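Local coordinates for phosphoribosylaminoimidazole-succinocarboxamide synthase (Pyrococcus horikoshii, PDB 4O83), which catalyses the ATP-dependent joining of L-aspartate to carboxyaminoimidazole ribotide, giving SAICAR, ADP and phosphate in de novo purine biosynthesis, at residues 31-36 / 211-216; 84-89 / 178-183; 151-156 / 174-179; 167-172 / 225-230. All blocks are in the same frame, centred on the assembly; numbering follows the deposited sequence. Where two conformers were deposited one is given.

Interaction 1 (31-36 / 211-216). With CD (cadmium ion), chain F; PO4 (phosphate ion), chain K.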
# COMPACT_ATOMS: atom_id res chain seq x y z
N ALA A 31 21.36 -4.89 23.94
CA ALA A 31 20.63 -5.83 23.09
C ALA A 31 20.45 -7.13 23.86
O ALA A 31 21.38 -7.63 24.50
CB ALA A 31 21.38 -6.08 21.79
N THR A 32 19.24 -7.66 23.79
CA THR A 32 18.85 -8.81 24.56
C THR A 32 18.03 -9.74 23.68
O THR A 32 17.13 -9.28 22.97
CB THR A 32 18.02 -8.36 25.78
OG1 THR A 32 18.85 -7.62 26.67
CG2 THR A 32 17.47 -9.54 26.52
N ALA A 33 18.37 -11.03 23.71
CA ALA A 33 17.58 -12.05 23.02
C ALA A 33 17.50 -13.34 23.86
O ALA A 33 18.27 -13.54 24.81
CB ALA A 33 18.14 -12.33 21.64
N PHE A 34 16.55 -14.21 23.49
CA PHE A 34 16.31 -15.51 24.13
C PHE A 34 16.19 -15.40 25.65
O PHE A 34 16.96 -16.02 26.40
CB PHE A 34 17.38 -16.54 23.73
CG PHE A 34 17.67 -16.58 22.25
CD1 PHE A 34 16.71 -17.02 21.35
CD2 PHE A 34 18.92 -16.20 21.77
CE1 PHE A 34 16.99 -17.06 19.98
CE2 PHE A 34 19.20 -16.25 20.40
CZ PHE A 34 18.24 -16.68 19.51
N ASP A 35 15.23 -14.59 26.10
CA ASP A 35 14.98 -14.37 27.52
C ASP A 35 16.22 -13.92 28.31
O ASP A 35 16.44 -14.35 29.45
CB ASP A 35 14.36 -15.62 28.16
CG ASP A 35 12.99 -15.94 27.59
OD1 ASP A 35 12.41 -15.10 26.86
OD2 ASP A 35 12.48 -17.05 27.87
N GLY A 36 17.03 -13.07 27.69
CA GLY A 36 18.20 -12.50 28.35
C GLY A 36 19.37 -13.45 28.52
O GLY A 36 20.33 -13.12 29.21
N ASP A 211 17.42 -9.64 14.00
CA ASP A 211 17.76 -11.04 13.65
C ASP A 211 19.24 -11.21 13.41
O ASP A 211 19.80 -12.29 13.59
CB ASP A 211 16.99 -11.53 12.43
CG ASP A 211 15.60 -12.06 12.76
OD1 ASP A 211 15.25 -12.18 13.97
OD2 ASP A 211 14.84 -12.36 11.82
N VAL A 212 19.89 -10.11 13.03
CA VAL A 212 21.33 -10.07 12.82
C VAL A 212 22.06 -10.36 14.15
O VAL A 212 23.06 -11.09 14.17
CB VAL A 212 21.73 -8.73 12.17
CG1 VAL A 212 23.24 -8.52 12.20
CG2 VAL A 212 21.19 -8.64 10.74
N PHE A 213 21.55 -9.81 15.24
CA PHE A 213 22.06 -10.11 16.58
C PHE A 213 21.61 -11.49 17.08
O PHE A 213 22.43 -12.24 17.63
CB PHE A 213 21.66 -9.00 17.56
CG PHE A 213 21.89 -9.34 19.00
CD1 PHE A 213 23.18 -9.59 19.48
CD2 PHE A 213 20.83 -9.38 19.89
CE1 PHE A 213 23.40 -9.89 20.82
CE2 PHE A 213 21.04 -9.68 21.24
CZ PHE A 213 22.33 -9.93 21.70
N ARG A 214 20.33 -11.82 16.91
CA ARG A 214 19.78 -13.10 17.40
C ARG A 214 20.53 -14.31 16.86
O ARG A 214 20.78 -15.27 17.59
CB ARG A 214 18.29 -13.23 17.06
CG ARG A 214 17.35 -12.33 17.85
CD ARG A 214 15.90 -12.67 17.55
NE ARG A 214 14.98 -11.68 18.10
CZ ARG A 214 14.34 -10.75 17.39
NH1 ARG A 214 13.52 -9.90 18.00
NH2 ARG A 214 14.51 -10.66 16.08
N PHE A 215 20.89 -14.26 15.59
CA PHE A 215 21.45 -15.41 14.91
C PHE A 215 22.86 -15.16 14.35
O PHE A 215 23.33 -15.90 13.48
CB PHE A 215 20.45 -15.92 13.85
CG PHE A 215 19.07 -16.19 14.41
CD1 PHE A 215 18.85 -17.26 15.26
CD2 PHE A 215 18.01 -15.34 14.12
CE1 PHE A 215 17.59 -17.50 15.81
CE2 PHE A 215 16.75 -15.57 14.66
CZ PHE A 215 16.54 -16.65 15.50
N ASP A 216 23.51 -14.12 14.87
CA ASP A 216 24.88 -13.73 14.48
C ASP A 216 25.11 -13.78 12.96
O ASP A 216 26.06 -14.40 12.50
CB ASP A 216 25.92 -14.60 15.21
CG ASP A 216 25.76 -14.56 16.73
OD1 ASP A 216 25.56 -13.47 17.30
OD2 ASP A 216 25.84 -15.63 17.37
CD CD F . 10.09 -15.75 27.57
P PO4 K . 13.64 -11.98 21.81
O1 PO4 K . 13.91 -11.93 23.30
O2 PO4 K . 12.16 -12.17 21.56
O3 PO4 K . 14.07 -10.68 21.17
O4 PO4 K . 14.40 -13.13 21.19
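The turn of a two-stranded antiparallel hairpin, strands 30-33 and 38-41, meets the short helix 211-214, with Ala31 and Ala33 set against Phe213 and Arg214, and a phosphate ion, probably from the crystallisation liquor, at the margin. Ala31 CB lies over one face of the Phe213 ring, a CH-pi contact with CB 3.9 Å from the ring centroid. A methyl group suits both alanine positions, because ring and helix come close to the strand: Ala33 CB is 3.9 Å from Phe213 CE2 and equally far from Arg214 CG. The Phe34 ring turns its edge to the Arg214 carbonyl, with CE2 3.4 Å from Arg214 O, and the same edge faces the Phe215 ring in an offset edge-to-face pair, centroids 5.9 Å apart and planes at 68°. Arg214 runs extended from CG to NE, which carries its guanidinium past Ala33 to the phosphate. There NE and NH1 make weak hydrogen bonds, NH1 to phosphate O3 at 3.3 Å, while Phe34 N gives a weak but nearly straight one to O4. One turn back, a salt bridge of 2.7 Å from Arg214 NH2 to Asp211 OD1 probably helps to hold the guanidinium; Arg198, from strand 197-201, pairs with the other Asp211 oxygen. Lys38, on strand 38-41, makes a cation-pi contact with the Phe213 ring and hydrogen-bonds Phe213 O through NZ, a second tie between hairpin and helix.

Interaction 2 (84-89 / 178-183). With CD (cadmium ion), chain E; AMP (adenosine monophosphate), chain L.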
# COMPACT_ATOMS: atom_id res chain seq x y z
N ASP A 84 -3.05 3.88 29.26
CA ASP A 84 -3.53 2.66 29.89
C ASP A 84 -3.34 1.54 28.85
O ASP A 84 -4.14 1.41 27.92
CB ASP A 84 -5.01 2.85 30.24
CG ASP A 84 -5.62 1.64 30.90
OD1 ASP A 84 -4.92 0.98 31.70
OD2 ASP A 84 -6.80 1.35 30.62
N MSE A 85 -2.26 0.77 29.01
CA MSE A 85 -1.81 -0.16 27.96
C MSE A 85 -2.68 -1.39 27.87
O MSE A 85 -3.06 -1.97 28.89
CB MSE A 85 -0.38 -0.65 28.21
CG MSE A 85 0.70 0.45 28.17
SE MSE A 85 0.78 1.31 26.39
CE MSE A 85 1.45 -0.28 25.42
N TYR A 86 -2.97 -1.83 26.64
CA TYR A 86 -3.52 -3.17 26.45
C TYR A 86 -2.42 -4.21 26.66
O TYR A 86 -1.27 -3.99 26.28
CB TYR A 86 -4.14 -3.33 25.07
CG TYR A 86 -5.39 -2.52 24.86
CD1 TYR A 86 -6.64 -2.99 25.28
CD2 TYR A 86 -5.34 -1.29 24.19
CE1 TYR A 86 -7.79 -2.25 25.07
CE2 TYR A 86 -6.47 -0.55 23.98
CZ TYR A 86 -7.70 -1.03 24.42
OH TYR A 86 -8.81 -0.26 24.20
N PRO A 87 -2.76 -5.35 27.30
CA PRO A 87 -1.76 -6.38 27.60
C PRO A 87 -1.48 -7.26 26.37
O PRO A 87 -1.55 -8.51 26.45
CB PRO A 87 -2.43 -7.20 28.71
CG PRO A 87 -3.88 -7.05 28.45
CD PRO A 87 -4.07 -5.67 27.89
N LEU A 88 -1.15 -6.61 25.26
CA LEU A 88 -0.98 -7.27 23.99
C LEU A 88 0.30 -6.89 23.26
O LEU A 88 0.80 -5.77 23.38
CB LEU A 88 -2.14 -6.92 23.06
CG LEU A 88 -3.60 -7.24 23.43
CD1 LEU A 88 -4.56 -6.67 22.40
CD2 LEU A 88 -3.81 -8.74 23.59
N GLU A 89 0.83 -7.87 22.55
CA GLU A 89 1.76 -7.61 21.45
C GLU A 89 1.05 -8.04 20.17
O GLU A 89 0.67 -9.20 20.04
CB GLU A 89 3.09 -8.35 21.65
CG GLU A 89 3.75 -8.03 22.99
CD GLU A 89 5.22 -8.40 23.03
OE1 GLU A 89 6.03 -7.69 22.42
OE2 GLU A 89 5.57 -9.39 23.69
N PHE A 178 -0.47 -1.07 21.95
CA PHE A 178 -1.50 -0.06 22.02
C PHE A 178 -1.90 0.19 23.47
O PHE A 178 -1.75 -0.69 24.34
CB PHE A 178 -2.75 -0.50 21.23
CG PHE A 178 -2.52 -0.64 19.75
CD1 PHE A 178 -2.72 0.44 18.89
CD2 PHE A 178 -2.09 -1.85 19.20
CE1 PHE A 178 -2.52 0.31 17.53
CE2 PHE A 178 -1.89 -1.99 17.83
CZ PHE A 178 -2.10 -0.90 17.00
N GLY A 179 -2.43 1.38 23.71
CA GLY A 179 -3.09 1.71 24.96
C GLY A 179 -4.22 2.72 24.81
O GLY A 179 -4.50 3.21 23.70
N LYS A 180 -4.85 3.05 25.94
CA LYS A 180 -5.97 3.97 25.96
C LYS A 180 -5.52 5.30 26.55
O LYS A 180 -4.89 5.32 27.61
CB LYS A 180 -7.12 3.40 26.81
CG LYS A 180 -8.09 2.49 26.09
CD LYS A 180 -8.89 1.65 27.08
CE LYS A 180 -8.13 0.40 27.50
NZ LYS A 180 -8.44 -0.04 28.90
N ASP A 181 -5.83 6.40 25.86
CA ASP A 181 -5.55 7.73 26.39
C ASP A 181 -6.67 8.24 27.30
O ASP A 181 -7.61 7.51 27.60
CB ASP A 181 -5.26 8.73 25.25
CG ASP A 181 -6.49 9.05 24.40
OD1 ASP A 181 -6.30 9.74 23.37
OD2 ASP A 181 -7.63 8.64 24.73
N LYS A 182 -6.56 9.50 27.73
CA LYS A 182 -7.55 10.15 28.61
C LYS A 182 -8.96 10.15 28.03
O LYS A 182 -9.93 9.89 28.75
N ASN A 183 -9.07 10.43 26.73
CA ASN A 183 -10.35 10.43 26.02
C ASN A 183 -10.94 9.02 25.82
O ASN A 183 -12.11 8.88 25.45
CB ASN A 183 -10.22 11.12 24.66
CG ASN A 183 -9.45 12.43 24.73
OD1 ASN A 183 -9.32 13.04 25.78
ND2 ASN A 183 -8.93 12.86 23.58
CD CD E . 7.34 -9.73 25.18
P AMP L . 10.42 -2.46 27.54
O1P AMP L . 9.73 -3.77 27.90
O2P AMP L . 11.27 -2.51 26.30
O3P AMP L . 11.12 -1.81 28.72
O5' AMP L . 9.22 -1.47 27.11
C5' AMP L . 8.79 -0.35 27.87
C4' AMP L . 7.45 -0.63 28.55
O4' AMP L . 6.59 0.52 28.53
C3' AMP L . 6.67 -1.75 27.88
O3' AMP L . 6.04 -2.49 28.92
C2' AMP L . 5.62 -1.03 27.07
O2' AMP L . 4.45 -1.83 26.92
C1' AMP L . 5.33 0.19 27.93
N9 AMP L . 4.88 1.37 27.15
C8 AMP L . 5.25 1.68 25.90
N7 AMP L . 4.67 2.83 25.50
C5 AMP L . 3.92 3.29 26.52
C6 AMP L . 3.03 4.45 26.79
N6 AMP L . 2.83 5.40 25.86
N1 AMP L . 2.43 4.54 27.99
C2 AMP L . 2.61 3.60 28.95
N3 AMP L . 3.39 2.53 28.78
C4 AMP L . 4.06 2.31 27.61
O HOH W 1 -0.66 -3.49 23.56
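A trans chi1 (-180°) turns the Asp84 carboxylate away from its backbone N, and Lys180 bends at chi3 and chi4, which lays the two chains side by side; Lys180 NZ meets Asp84 OD2 in a salt bridge of 2.8 Å, on the anti side of that oxygen, 35° out of the carboxylate plane. Their backbones form an antiparallel hydrogen-bonded pair, Asp84 N to Lys180 O at 2.9 Å and Lys180 N to Asp84 O at 2.7 Å. Gly179 suits the next position, since its CA packs 3.2 Å from Asp84 O with the selenium of Met85 close by. Met85, a selenomethionine bent at chi2 and chi3, folds its SE against the adenine of AMP, 3.6 Å from AMP C4; it lines the nucleotide pocket, where AMP probably occupies the ATP site. Tyr86 N donates to Phe178 O at 2.8 Å, and the tyrosine crosses Lys180 at about a right angle, its CZ 3.4 Å from Lys180 CE; its hydroxyl is bonded to Glu145. Where the strands part, a water joins Phe178 N to the carbonyls of Tyr86 and Leu88. Helix 143-165 packs on Tyr86 and Phe178 through Ile149, while strand 186-188 borders Gly179 through a backbone bond to Val187.

Interaction 3 (151-156 / 174-179). With AMP (adenosine monophosphate), chain L.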
# COMPACT_ATOMS: atom_id res chain seq x y z
N GLU A 151 -7.72 -3.09 12.95
CA GLU A 151 -7.89 -2.14 11.86
C GLU A 151 -6.73 -1.10 11.85
O GLU A 151 -6.18 -0.79 10.80
CB GLU A 151 -9.26 -1.43 11.94
CG GLU A 151 -9.47 -0.36 10.87
CD GLU A 151 -10.68 0.55 11.12
OE1 GLU A 151 -11.22 1.10 10.14
OE2 GLU A 151 -11.09 0.72 12.28
N ILE A 152 -6.36 -0.58 13.02
CA ILE A 152 -5.26 0.36 13.08
C ILE A 152 -3.97 -0.34 12.62
O ILE A 152 -3.25 0.17 11.78
CB ILE A 152 -5.10 1.01 14.47
CG1 ILE A 152 -6.33 1.88 14.80
CG2 ILE A 152 -3.87 1.90 14.50
CD1 ILE A 152 -6.50 2.22 16.27
N ALA A 153 -3.75 -1.54 13.16
CA ALA A 153 -2.54 -2.31 12.88
C ALA A 153 -2.37 -2.55 11.39
O ALA A 153 -1.27 -2.38 10.87
CB ALA A 153 -2.54 -3.61 13.66
N LEU A 154 -3.45 -2.89 10.69
CA LEU A 154 -3.42 -3.07 9.24
C LEU A 154 -3.14 -1.77 8.47
O LEU A 154 -2.40 -1.77 7.49
CB LEU A 154 -4.69 -3.79 8.74
CG LEU A 154 -4.78 -5.28 9.14
CD1 LEU A 154 -6.21 -5.82 9.09
CD2 LEU A 154 -3.87 -6.13 8.27
N LYS A 155 -3.71 -0.67 8.91
CA LYS A 155 -3.40 0.65 8.34
C LYS A 155 -1.92 1.00 8.49
O LYS A 155 -1.25 1.38 7.51
CB LYS A 155 -4.22 1.72 9.05
CG LYS A 155 -5.35 2.28 8.24
CD LYS A 155 -6.09 3.35 9.02
N VAL A 156 -1.42 0.86 9.72
CA VAL A 156 -0.02 1.08 10.05
C VAL A 156 0.85 0.21 9.13
O VAL A 156 1.76 0.73 8.48
CB VAL A 156 0.26 0.82 11.54
CG1 VAL A 156 1.75 0.70 11.81
CG2 VAL A 156 -0.34 1.93 12.39
N PHE A 174 6.21 -7.23 11.91
CA PHE A 174 6.50 -6.26 12.97
C PHE A 174 5.51 -6.39 14.14
O PHE A 174 4.42 -6.98 14.01
CB PHE A 174 6.64 -4.81 12.41
CG PHE A 174 5.35 -4.17 11.96
CD1 PHE A 174 4.82 -3.08 12.65
CD2 PHE A 174 4.66 -4.65 10.85
CE1 PHE A 174 3.63 -2.48 12.24
CE2 PHE A 174 3.46 -4.07 10.46
CZ PHE A 174 2.94 -2.98 11.15
N LYS A 175 5.92 -5.87 15.30
CA LYS A 175 5.13 -5.96 16.51
C LYS A 175 4.73 -4.55 16.93
O LYS A 175 5.56 -3.64 16.91
CB LYS A 175 5.94 -6.64 17.62
CG LYS A 175 5.21 -6.86 18.96
CD LYS A 175 5.38 -5.69 19.96
CE LYS A 175 6.83 -5.48 20.38
NZ LYS A 175 6.98 -4.24 21.18
N LEU A 176 3.46 -4.41 17.31
CA LEU A 176 2.90 -3.14 17.78
C LEU A 176 2.27 -3.33 19.15
O LEU A 176 1.84 -4.45 19.50
CB LEU A 176 1.81 -2.64 16.83
CG LEU A 176 2.18 -2.30 15.39
CD1 LEU A 176 0.97 -1.80 14.63
CD2 LEU A 176 3.32 -1.26 15.40
N GLU A 177 2.25 -2.24 19.92
CA GLU A 177 1.53 -2.19 21.18
C GLU A 177 0.63 -0.95 21.20
O GLU A 177 0.94 0.08 20.56
CB GLU A 177 2.49 -2.18 22.38
CG GLU A 177 3.53 -3.29 22.30
CD GLU A 177 4.35 -3.49 23.56
OE1 GLU A 177 4.02 -2.93 24.63
OE2 GLU A 177 5.33 -4.26 23.48
N PHE A 178 -0.47 -1.07 21.95
CA PHE A 178 -1.50 -0.06 22.02
C PHE A 178 -1.90 0.19 23.47
O PHE A 178 -1.75 -0.69 24.34
CB PHE A 178 -2.75 -0.50 21.23
CG PHE A 178 -2.52 -0.64 19.75
CD1 PHE A 178 -2.72 0.44 18.89
CD2 PHE A 178 -2.09 -1.85 19.20
CE1 PHE A 178 -2.52 0.31 17.53
CE2 PHE A 178 -1.89 -1.99 17.83
CZ PHE A 178 -2.10 -0.90 17.00
N GLY A 179 -2.43 1.38 23.71
CA GLY A 179 -3.09 1.71 24.96
C GLY A 179 -4.22 2.72 24.81
O GLY A 179 -4.50 3.21 23.70
P AMP L . 10.42 -2.46 27.54
O1P AMP L . 9.73 -3.77 27.90
O2P AMP L . 11.27 -2.51 26.30
O3P AMP L . 11.12 -1.81 28.72
O5' AMP L . 9.22 -1.47 27.11
C5' AMP L . 8.79 -0.35 27.87
C4' AMP L . 7.45 -0.63 28.55
O4' AMP L . 6.59 0.52 28.53
C3' AMP L . 6.67 -1.75 27.88
O3' AMP L . 6.04 -2.49 28.92
C2' AMP L . 5.62 -1.03 27.07
O2' AMP L . 4.45 -1.83 26.92
C1' AMP L . 5.33 0.19 27.93
N9 AMP L . 4.88 1.37 27.15
C8 AMP L . 5.25 1.68 25.90
N7 AMP L . 4.67 2.83 25.50
C5 AMP L . 3.92 3.29 26.52
C6 AMP L . 3.03 4.45 26.79
N6 AMP L . 2.83 5.40 25.86
N1 AMP L . 2.43 4.54 27.99
C2 AMP L . 2.61 3.60 28.95
N3 AMP L . 3.39 2.53 28.78
C4 AMP L . 4.06 2.31 27.61
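Helix 151-156 and strand 174-176 run at 138° between their N-to-C directions with axes 10.3 Å apart, and Ala153 and Leu176 make the nearest approach of their backbones, CA to CA 7.4 Å. The small Ala153 lets Leu176 come up to the helix backbone, CD1 4.0 Å from Ala153 CA. Val156 meets Leu176 tip to tip, CG1 to CD1 at 3.8 Å. With CG1 anti to the backbone N (chi1 165°), Val156 also brings this methyl to the edge of the Phe174 ring, 3.7 Å from CE1. At the other end Ile152 slides past Phe178 in the opposite direction, and its CG2 methyl touches the ring edge at CE1, 3.7 Å away. The branched and aromatic side chains thus make a continuous apolar seam. The intervening strand residues serve the other face: Glu177 OE1 accepts a 2.6 Å hydrogen bond from AMP O2', while Lys175 NZ makes a salt bridge to Glu177 OE2, an oxygen that Lys122 also holds. Strand 84-93 borders this strand and brings Val92 against Ala153 and Phe174, strand 186-188 adds Leu188 beside Leu176 and Phe178, and Leu160 of helix 143-165 covers Phe174 further along.

Interaction 4 (167-172 / 225-230). With CD (cadmium ion), chain H.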
# COMPACT_ATOMS: atom_id res chain seq x y z
N LYS A 167 12.08 2.19 -0.77
CA LYS A 167 13.50 2.30 -0.39
C LYS A 167 14.23 0.96 -0.44
O LYS A 167 15.33 0.82 0.11
CB LYS A 167 13.62 2.93 0.99
CG LYS A 167 12.97 4.29 1.04
CD LYS A 167 12.79 4.76 2.47
CE LYS A 167 12.05 6.08 2.49
NZ LYS A 167 12.89 7.20 1.99
N GLY A 168 13.62 0.00 -1.12
CA GLY A 168 14.19 -1.33 -1.31
C GLY A 168 14.28 -2.15 -0.03
O GLY A 168 15.18 -2.99 0.09
N ILE A 169 13.36 -1.91 0.91
CA ILE A 169 13.25 -2.68 2.16
C ILE A 169 11.88 -3.39 2.27
O ILE A 169 10.85 -2.75 2.16
CB ILE A 169 13.47 -1.78 3.39
CG1 ILE A 169 14.87 -1.14 3.36
CG2 ILE A 169 13.30 -2.57 4.69
CD1 ILE A 169 14.97 0.16 4.14
N ILE A 170 11.90 -4.71 2.47
CA ILE A 170 10.69 -5.49 2.67
C ILE A 170 10.30 -5.46 4.14
O ILE A 170 11.10 -5.87 5.01
CB ILE A 170 10.91 -6.97 2.28
CG1 ILE A 170 11.38 -7.10 0.85
CG2 ILE A 170 9.64 -7.82 2.52
CD1 ILE A 170 12.14 -8.40 0.61
N LEU A 171 9.09 -5.01 4.42
CA LEU A 171 8.57 -5.15 5.78
C LEU A 171 8.03 -6.58 5.93
O LEU A 171 6.93 -6.89 5.47
CB LEU A 171 7.48 -4.12 6.07
CG LEU A 171 6.87 -4.16 7.48
CD1 LEU A 171 7.92 -3.86 8.54
CD2 LEU A 171 5.74 -3.15 7.55
N VAL A 172 8.83 -7.44 6.55
CA VAL A 172 8.47 -8.87 6.60
C VAL A 172 7.38 -9.07 7.63
O VAL A 172 6.34 -9.67 7.34
CB VAL A 172 9.71 -9.77 6.90
CG1 VAL A 172 9.29 -11.20 7.29
CG2 VAL A 172 10.65 -9.77 5.69
N LYS A 225 22.27 1.08 10.75
CA LYS A 225 22.73 2.26 9.99
C LYS A 225 22.25 2.22 8.55
O LYS A 225 21.82 3.24 8.01
CB LYS A 225 24.26 2.41 10.03
CG LYS A 225 24.79 2.85 11.38
N GLU A 226 22.32 1.04 7.94
CA GLU A 226 21.75 0.84 6.61
C GLU A 226 20.30 1.33 6.50
O GLU A 226 19.99 2.14 5.62
CB GLU A 226 21.85 -0.63 6.18
CG GLU A 226 21.45 -0.91 4.74
CD GLU A 226 22.28 -0.11 3.74
OE1 GLU A 226 21.71 0.31 2.71
OE2 GLU A 226 23.49 0.10 3.98
N ILE A 227 19.43 0.86 7.40
CA ILE A 227 18.03 1.30 7.48
C ILE A 227 17.95 2.83 7.56
O ILE A 227 17.26 3.47 6.74
CB ILE A 227 17.29 0.65 8.69
CG1 ILE A 227 17.19 -0.88 8.52
CG2 ILE A 227 15.92 1.28 8.93
CD1 ILE A 227 16.28 -1.35 7.39
N TYR A 228 18.66 3.40 8.53
CA TYR A 228 18.65 4.84 8.76
C TYR A 228 19.07 5.62 7.51
O TYR A 228 18.38 6.57 7.10
CB TYR A 228 19.55 5.21 9.93
CG TYR A 228 19.47 6.67 10.30
CD1 TYR A 228 20.31 7.61 9.71
CD2 TYR A 228 18.53 7.11 11.24
CE1 TYR A 228 20.22 8.95 10.03
CE2 TYR A 228 18.44 8.46 11.56
CZ TYR A 228 19.28 9.37 10.95
OH TYR A 228 19.20 10.69 11.28
N GLU A 229 20.18 5.21 6.92
CA GLU A 229 20.73 5.86 5.73
C GLU A 229 19.76 5.80 4.55
O GLU A 229 19.57 6.81 3.87
CB GLU A 229 22.10 5.26 5.37
CG GLU A 229 22.61 5.62 3.98
CD GLU A 229 24.12 5.47 3.85
OE1 GLU A 229 24.66 4.36 4.06
OE2 GLU A 229 24.77 6.48 3.51
N ARG A 230 19.16 4.63 4.30
CA ARG A 230 18.19 4.50 3.22
C ARG A 230 16.96 5.39 3.40
O ARG A 230 16.45 5.94 2.42
CB ARG A 230 17.74 3.06 3.06
CG ARG A 230 18.85 2.11 2.71
CD ARG A 230 18.28 1.02 1.85
NE ARG A 230 19.17 -0.12 1.76
CZ ARG A 230 18.84 -1.27 1.18
NH1 ARG A 230 17.64 -1.41 0.63
NH2 ARG A 230 19.70 -2.27 1.15
CD CD H . 23.52 1.50 1.59
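Arg230 of helix 220-232 reaches across to the Schellman motif that ends helix 143-165, where its NH1 donates to Lys167 O at 3.3 Å. The bond is fairly straight at 163°; it lies in the carbonyl plane, on a lone pair, and close to the guanidinium plane. The same nitrogen makes a shorter but weak bond to Gly168 O, 3.0 Å and bent to 121°. One nitrogen thus serves two successive carbonyls, the second only weakly. A bend of the Arg230 chain at chi2 (-148°) swings the guanidinium to them. Gly168 is the C-prime residue of the motif, and its positive phi is one that glycine adopts readily; its N bonds back to Ala165 O while Ile169 N reaches Leu164 O. Two further partners hold the guanidinium. Its NE donates a nearly straight hydrogen bond, part of a salt bridge, to Glu226 OE1 one turn earlier, 2.7 Å long and using the anti lone pair of that oxygen, and NH2 pairs with Asp201 of strand 197-201. Glu226 also chelates a cadmium ion through OE1 and OE2, so OE1 is shared by metal and arginine, which would probably favour the charged carboxylate. An arginine suits this place, having several N-H groups in one plane for partners on different sides. Lys167 brings its CD to 3.8 Å from Arg230 O, near the end of helix 220-232, while its NZ makes a weak bond to Ile231 O. Farther in, Phe199 of strand 197-201 touches both Ile169 and Ile227, and Leu52 of helix 45-62 packs against Ile227. The two isoleucines cross obliquely where strand and helix meet, Ile169 CD1 3.8 Å from Ile227 CD1.

Overall arrangement
Strand 169-180 is the common thread: interaction 4 lies at its start, interaction 3 along its middle and interaction 2 at its end. Interactions 2 and 3, with centres about 12 Å apart, share Phe178 and Gly179 and both touch AMP: Met85 packs on the adenine while Glu177 binds the ribose. They also meet directly, Met85 CE lying 3.7 Å from Glu177 CB. Interaction 4 is about 29 Å from interaction 2, centre to centre, on the opposite side of the chain's centre. Interaction 1 stands about 20 Å from interaction 4, likewise between centres, and helices 211-214 and 220-232 follow each other in sequence. Its Thr32 side chain is about 9 Å from AMP.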